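Local coordinates for toxin PAU_02230 (Photorhabdus asymbiotica subsp. asymbiotica ATCC 43949, PDB 6HV6), which is a bacterial protein toxin, also called PaTox, modelled here as a helical region joined to an antiparallel sheet flanked by helices, at residues F83-Q87 and I158-N162; L267-E271 and H320-A324. The protein carries 1 engineered substitution. All coordinates share one frame; numbering follows the deposited sequence.

Interaction 1. Residues F83-Q87 and I158-N162; sequences FDTMQ and IKDIN. With EDO (1,2-ethanediol), chain C.
Phe-83 and Met-86 have to reach far to meet Ile-161 and Ile-158: the two helix segments pass no closer than 13.2 Å between axes, at 112°, and the wide separation is bridged by side chains alone. The Phe-83 side chain leaves its backbone with CG anti to N (chi1 -179°), which sends the ring toward helix 144-176. Its CZ comes 3.7 Å from Ile-161 CG2, which lies obliquely, and its CE1 lies 3.8 Å from Ile-161 CD1, the two side chains sliding past each other in opposite directions. Gln-87, one turn on, sets its CG above the rim of the ring face turned away from those methyls. Asn-162 brings its OD1 to the ring edge, amide and ring planes 74° apart.

These residues join helix 80-93 to the long helix 144-176 in the helical part of the chain, where Ile-134, Tyr-137 and Ile-138 of helix 130-138 also pack on Met-86. Met-86 bends at its last torsion and meets Ile-158 tip to tip, CE to CD1 at 3.6 Å. Beside them, Gln-87 NE2 runs past Ile-158 CG2 at 4.1 Å. Tyr-78 meets the Phe-83 ring and also touches Ile-161. Away from helix 80-93, 1,2-ethanediol, probably from the crystallisation liquor, lies by Asp-160 and is hydrogen-bonded to Ser-157 OG.

Interaction 2. Residues L267-E271 and H320-A324; sequences LATSE and HSDMA
The His-320 ring carries Glu-271 on one face and meets the backbone carbonyls of Leu-267 and Ala-268 at its edge. Glu-271 CB stands 3.6 Å from the ring centroid, a CH-pi contact close to the normal, while its carboxylate plane is turned 39° from the ring. At the edge, His-320 NE2 gives a nearly straight hydrogen bond to Leu-267 O (2.8 Å, 168°), with the oxygen in the ring plane. Ser-270 N approaches the same oxygen from the opposite face of the carbonyl, so two donors grip it. A chi1 of 173° swings the imidazole out from its helix to the loop.

One turn along the helix, Ala-324 CB presses on Ala-268 CA at 3.5 Å and also touches Leu-267 CD2 at 3.9 Å. A water accepts from His-320 N (2.9 Å), the first amide of helix 320-334, and donates to Glu-271 OE1 (3.1 Å), while OE2 is hydrogen-bonded to Tyr-305 OH and forms a salt bridge with Lys-295 NZ. The whole contact docks the loop 267-270 and the first residue of helix 271-274 on the start of helix 320-334.

How the interactions relate
Interaction 1 and interaction 2 lie on opposite sides of the chain's centre, 39 Å apart between centres and about 25 Å between nearest atoms, with no direct touch. They come in series along the chain: interaction 1 is closed before residue 267 is reached. The first joins helices 80-93 and 144-176. The second sits beside the six-stranded antiparallel sheet, where helix 320-334 follows strand 313-317. Helix 144-176, which carries half of interaction 1, leads by chain order into strand 182-185, an outermost strand of that sheet and neighbour of 313-317. Each contact holds together its own region, one helical, one built round the sheet; neither joins the two.

Interaction 1. Residues F83-Q87 and I158-N162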
ATOM      1  N   PHE A  83      -5.786  -1.959  22.603  1.00 40.41           N
ATOM      2  CA  PHE A  83      -5.257  -1.329  21.397  1.00 36.50           C
ATOM      3  C   PHE A  83      -6.383  -0.741  20.555  1.00 36.84           C
ATOM      4  O   PHE A  83      -6.307   0.410  20.118  1.00 40.33           O
ATOM      5  CB  PHE A  83      -4.445  -2.344  20.592  1.00 41.14           C
ATOM      6  CG  PHE A  83      -3.844  -1.780  19.329  1.00 44.12           C
ATOM      7  CD1 PHE A  83      -2.613  -1.151  19.355  1.00 39.83           C
ATOM      8  CD2 PHE A  83      -4.507  -1.896  18.114  1.00 47.29           C
ATOM      9  CE1 PHE A  83      -2.059  -0.632  18.199  1.00 39.57           C
ATOM     10  CE2 PHE A  83      -3.954  -1.380  16.952  1.00 45.04           C
ATOM     11  CZ  PHE A  83      -2.730  -0.749  16.994  1.00 39.32           C
ATOM     12  N   ASP A  84      -7.447  -1.519  20.327  1.00 39.00           N
ATOM     13  CA  ASP A  84      -8.575  -1.034  19.536  1.00 40.32           C
ATOM     14  C   ASP A  84      -9.230   0.185  20.185  1.00 44.64           C
ATOM     15  O   ASP A  84      -9.577   1.150  19.496  1.00 44.50           O
ATOM     16  CB  ASP A  84      -9.598  -2.157  19.335  1.00 49.59           C
ATOM     17  CG  ASP A  84      -9.030  -3.353  18.559  1.00 55.13           C
ATOM     18  OD1 ASP A  84      -8.042  -3.187  17.808  1.00 53.94           O
ATOM     19  OD2 ASP A  84      -9.582  -4.466  18.696  1.00 56.68           O
ATOM     20  N   THR A  85      -9.399   0.164  21.510  1.00 44.35           N
ATOM     21  CA  THR A  85      -9.936   1.326  22.215  1.00 40.89           C
ATOM     22  C   THR A  85      -9.064   2.560  21.999  1.00 38.27           C
ATOM     23  O   THR A  85      -9.569   3.659  21.737  1.00 39.76           O
ATOM     24  CB  THR A  85     -10.065   1.012  23.708  1.00 41.58           C
ATOM     25  OG1 THR A  85     -11.009  -0.047  23.890  1.00 40.82           O
ATOM     26  CG2 THR A  85     -10.549   2.224  24.470  1.00 44.69           C
ATOM     27  N   MET A  86      -7.744   2.398  22.095  1.00 35.17           N
ATOM     28  CA  MET A  86      -6.852   3.534  21.878  1.00 32.16           C
ATOM     29  C   MET A  86      -6.981   4.076  20.457  1.00 34.81           C
ATOM     30  O   MET A  86      -7.032   5.296  20.249  1.00 33.46           O
ATOM     31  CB  MET A  86      -5.410   3.127  22.159  1.00 29.17           C
ATOM     32  CG  MET A  86      -4.386   4.113  21.605  1.00 33.83           C
ATOM     33  SD  MET A  86      -2.700   3.543  21.877  1.00 33.24           S
ATOM     34  CE  MET A  86      -2.594   2.260  20.633  1.00 38.33           C
ATOM     35  N   GLN A  87      -7.055   3.182  19.467  1.00 33.35           N
ATOM     36  CA  GLN A  87      -7.137   3.623  18.076  1.00 36.47           C
ATOM     37  C   GLN A  87      -8.420   4.393  17.813  1.00 39.93           C
ATOM     38  O   GLN A  87      -8.419   5.373  17.058  1.00 41.63           O
ATOM     39  CB  GLN A  87      -7.036   2.421  17.135  1.00 43.70           C
ATOM     40  CG  GLN A  87      -5.694   1.687  17.189  1.00 41.97           C
ATOM     41  CD  GLN A  87      -4.533   2.540  16.727  1.00 49.23           C
ATOM     42  OE1 GLN A  87      -4.100   3.455  17.426  1.00 56.08           O
ATOM     43  NE2 GLN A  87      -4.019   2.242  15.543  1.00 52.94           N
ATOM     44  N   ILE A 158       3.305   1.228  17.517  1.00 25.88           N
ATOM     45  CA  ILE A 158       2.062   1.159  16.762  1.00 27.26           C
ATOM     46  C   ILE A 158       2.349   0.893  15.289  1.00 34.24           C
ATOM     47  O   ILE A 158       1.653   0.102  14.634  1.00 31.57           O
ATOM     48  CB  ILE A 158       1.252   2.447  16.970  1.00 29.25           C
ATOM     49  CG1 ILE A 158       0.794   2.523  18.431  1.00 30.35           C
ATOM     50  CG2 ILE A 158       0.071   2.495  16.004  1.00 31.19           C
ATOM     51  CD1 ILE A 158       0.124   3.814  18.790  1.00 33.09           C
ATOM     52  N   LYS A 159       3.393   1.532  14.751  1.00 30.17           N
ATOM     53  CA  LYS A 159       3.806   1.264  13.376  1.00 27.72           C
ATOM     54  C   LYS A 159       4.209  -0.198  13.191  1.00 32.87           C
ATOM     55  O   LYS A 159       3.860  -0.822  12.184  1.00 27.37           O
ATOM     56  CB  LYS A 159       4.954   2.197  12.985  1.00 31.84           C
ATOM     57  CG  LYS A 159       4.503   3.608  12.628  1.00 42.04           C
ATOM     58  CD  LYS A 159       5.656   4.610  12.683  1.00 47.29           C
ATOM     59  CE  LYS A 159       6.609   4.433  11.525  1.00 54.00           C
ATOM     60  NZ  LYS A 159       6.060   4.976  10.242  1.00 63.88           N
ATOM     61  N   ASP A 160       4.932  -0.767  14.157  1.00 30.31           N
ATOM     62  CA  ASP A 160       5.298  -2.181  14.058  1.00 32.49           C
ATOM     63  C   ASP A 160       4.064  -3.079  14.105  1.00 29.46           C
ATOM     64  O   ASP A 160       3.987  -4.080  13.383  1.00 31.06           O
ATOM     65  CB  ASP A 160       6.265  -2.564  15.177  1.00 37.73           C
ATOM     66  CG  ASP A 160       7.684  -2.085  14.923  1.00 50.33           C
ATOM     67  OD1 ASP A 160       8.003  -1.676  13.785  1.00 46.70           O
ATOM     68  OD2 ASP A 160       8.488  -2.117  15.881  1.00 53.17           O
ATOM     69  N   ILE A 161       3.100  -2.748  14.961  1.00 29.85           N
ATOM     70  CA  ILE A 161       1.865  -3.523  15.030  1.00 30.14           C
ATOM     71  C   ILE A 161       1.140  -3.475  13.689  1.00 31.37           C
ATOM     72  O   ILE A 161       0.744  -4.508  13.134  1.00 30.22           O
ATOM     73  CB  ILE A 161       0.993  -3.008  16.187  1.00 29.44           C
ATOM     74  CG1 ILE A 161       1.615  -3.430  17.524  1.00 29.36           C
ATOM     75  CG2 ILE A 161      -0.458  -3.475  16.061  1.00 28.33           C
ATOM     76  CD1 ILE A 161       0.900  -2.891  18.714  1.00 31.93           C
ATOM     77  N   ASN A 162       0.993  -2.275  13.130  1.00 28.41           N
ATOM     78  CA  ASN A 162       0.329  -2.128  11.837  1.00 31.46           C
ATOM     79  C   ASN A 162       1.077  -2.867  10.733  1.00 29.52           C
ATOM     80  O   ASN A 162       0.453  -3.475   9.856  1.00 30.40           O
ATOM     81  CB  ASN A 162       0.194  -0.650  11.477  1.00 25.84           C
ATOM     82  CG  ASN A 162      -0.790   0.076  12.365  1.00 33.95           C
ATOM     83  OD1 ASN A 162      -1.695  -0.534  12.933  1.00 37.46           O
ATOM     84  ND2 ASN A 162      -0.618   1.390  12.492  1.00 35.88           N
TER
HETATM   85  C1  EDO C2202       7.817  -2.265  18.870  0.92 70.78           C
HETATM   86  O1  EDO C2202       9.078  -2.371  18.202  0.92 76.23           O
HETATM   87  C2  EDO C2202       7.775  -3.203  20.067  0.92 68.23           C
HETATM   88  O2  EDO C2202       6.645  -2.862  20.878  0.92 62.00           O

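Interaction 2. Residues L267-E271 and H320-A324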
ATOM      1  N   LEU A 267     -14.769 -11.349 -17.513  1.00 44.26           N
ATOM      2  CA  LEU A 267     -13.332 -11.231 -17.744  1.00 40.12           C
ATOM      3  C   LEU A 267     -12.717 -12.577 -18.109  1.00 42.14           C
ATOM      4  O   LEU A 267     -11.798 -12.642 -18.933  1.00 42.45           O
ATOM      5  CB  LEU A 267     -12.643 -10.640 -16.508  1.00 41.28           C
ATOM      6  CG  LEU A 267     -11.185 -10.199 -16.677  1.00 44.58           C
ATOM      7  CD1 LEU A 267     -11.106  -8.932 -17.500  1.00 49.81           C
ATOM      8  CD2 LEU A 267     -10.503 -10.001 -15.331  1.00 43.95           C
ATOM      9  N   ALA A 268     -13.216 -13.667 -17.517  1.00 45.07           N
ATOM     10  CA  ALA A 268     -12.571 -14.964 -17.694  1.00 43.51           C
ATOM     11  C   ALA A 268     -12.710 -15.501 -19.112  1.00 46.48           C
ATOM     12  O   ALA A 268     -11.947 -16.392 -19.501  1.00 51.17           O
ATOM     13  CB  ALA A 268     -13.135 -15.977 -16.700  1.00 47.94           C
ATOM     14  N   THR A 269     -13.659 -14.976 -19.887  1.00 48.02           N
ATOM     15  CA  THR A 269     -13.918 -15.416 -21.252  1.00 57.50           C
ATOM     16  C   THR A 269     -13.535 -14.357 -22.280  1.00 58.52           C
ATOM     17  O   THR A 269     -13.970 -14.431 -23.431  1.00 59.99           O
ATOM     18  CB  THR A 269     -15.392 -15.789 -21.412  1.00 59.43           C
ATOM     19  OG1 THR A 269     -16.203 -14.735 -20.880  1.00 60.08           O
ATOM     20  CG2 THR A 269     -15.704 -17.085 -20.679  1.00 54.98           C
ATOM     21  N   SER A 270     -12.729 -13.367 -21.889  1.00 48.41           N
ATOM     22  CA  SER A 270     -12.394 -12.254 -22.768  1.00 56.15           C
ATOM     23  C   SER A 270     -10.891 -12.130 -22.984  1.00 47.33           C
ATOM     24  O   SER A 270     -10.397 -11.031 -23.238  1.00 58.74           O
ATOM     25  CB  SER A 270     -12.945 -10.941 -22.209  1.00 55.79           C
ATOM     26  OG  SER A 270     -14.272 -11.086 -21.744  1.00 57.82           O
ATOM     27  N   GLU A 271     -10.151 -13.241 -22.885  1.00 49.63           N
ATOM     28  CA  GLU A 271      -8.689 -13.165 -22.895  1.00 46.63           C
ATOM     29  C   GLU A 271      -8.169 -12.550 -24.184  1.00 52.91           C
ATOM     30  O   GLU A 271      -7.416 -11.568 -24.164  1.00 49.42           O
ATOM     31  CB  GLU A 271      -8.061 -14.546 -22.713  1.00 49.54           C
ATOM     32  CG  GLU A 271      -6.597 -14.520 -23.139  1.00 49.33           C
ATOM     33  CD  GLU A 271      -5.868 -15.828 -22.955  1.00 55.07           C
ATOM     34  OE1 GLU A 271      -6.422 -16.764 -22.345  1.00 58.62           O
ATOM     35  OE2 GLU A 271      -4.715 -15.908 -23.416  1.00 49.66           O
ATOM     36  N   HIS A 320      -5.519 -17.954 -18.070  1.00 43.55           N
ATOM     37  CA  HIS A 320      -6.228 -16.688 -17.922  1.00 45.51           C
ATOM     38  C   HIS A 320      -7.454 -16.843 -17.026  1.00 41.72           C
ATOM     39  O   HIS A 320      -7.748 -15.967 -16.201  1.00 42.08           O
ATOM     40  CB  HIS A 320      -6.633 -16.148 -19.294  1.00 42.97           C
ATOM     41  CG  HIS A 320      -7.510 -14.940 -19.218  1.00 46.41           C
ATOM     42  ND1 HIS A 320      -7.012 -13.674 -18.997  1.00 42.68           N
ATOM     43  CD2 HIS A 320      -8.855 -14.809 -19.293  1.00 47.22           C
ATOM     44  CE1 HIS A 320      -8.011 -12.813 -18.949  1.00 44.42           C
ATOM     45  NE2 HIS A 320      -9.140 -13.474 -19.127  1.00 45.49           N
ATOM     46  N   SER A 321      -8.175 -17.957 -17.165  1.00 43.63           N
ATOM     47  CA  SER A 321      -9.410 -18.123 -16.404  1.00 43.79           C
ATOM     48  C   SER A 321      -9.138 -18.169 -14.908  1.00 49.57           C
ATOM     49  O   SER A 321      -9.965 -17.700 -14.118  1.00 45.06           O
ATOM     50  CB  SER A 321     -10.154 -19.384 -16.847  1.00 47.25           C
ATOM     51  OG  SER A 321      -9.434 -20.559 -16.526  1.00 52.14           O
ATOM     52  N   ASP A 322      -7.994 -18.722 -14.499  1.00 41.60           N
ATOM     53  CA  ASP A 322      -7.644 -18.715 -13.082  1.00 39.95           C
ATOM     54  C   ASP A 322      -7.305 -17.314 -12.607  1.00 41.46           C
ATOM     55  O   ASP A 322      -7.708 -16.908 -11.511  1.00 36.82           O
ATOM     56  CB  ASP A 322      -6.469 -19.650 -12.819  1.00 40.77           C
ATOM     57  CG  ASP A 322      -6.850 -21.107 -12.976  1.00 47.20           C
ATOM     58  OD1 ASP A 322      -8.036 -21.426 -12.765  1.00 46.66           O
ATOM     59  OD2 ASP A 322      -5.963 -21.918 -13.294  1.00 45.66           O
ATOM     60  N   MET A 323      -6.534 -16.574 -13.401  1.00 35.92           N
ATOM     61  CA  MET A 323      -6.204 -15.205 -13.026  1.00 33.30           C
ATOM     62  C   MET A 323      -7.470 -14.373 -12.888  1.00 36.26           C
ATOM     63  O   MET A 323      -7.629 -13.622 -11.915  1.00 32.77           O
ATOM     64  CB  MET A 323      -5.238 -14.613 -14.058  1.00 33.00           C
ATOM     65  CG  MET A 323      -4.699 -13.220 -13.745  1.00 33.83           C
ATOM     66  SD  MET A 323      -5.870 -11.941 -14.225  1.00 37.01           S
ATOM     67  CE  MET A 323      -5.677 -11.945 -16.012  1.00 37.74           C
ATOM     68  N   ALA A 324      -8.404 -14.533 -13.827  1.00 35.73           N
ATOM     69  CA  ALA A 324      -9.642 -13.760 -13.791  1.00 36.47           C
ATOM     70  C   ALA A 324     -10.534 -14.174 -12.627  1.00 37.81           C
ATOM     71  O   ALA A 324     -11.203 -13.327 -12.022  1.00 36.15           O
ATOM     72  CB  ALA A 324     -10.394 -13.917 -15.108  1.00 36.74           C
TER
HETATM   73  O   HOH W   1      -5.281 -19.074 -20.709  1.00 37.06           O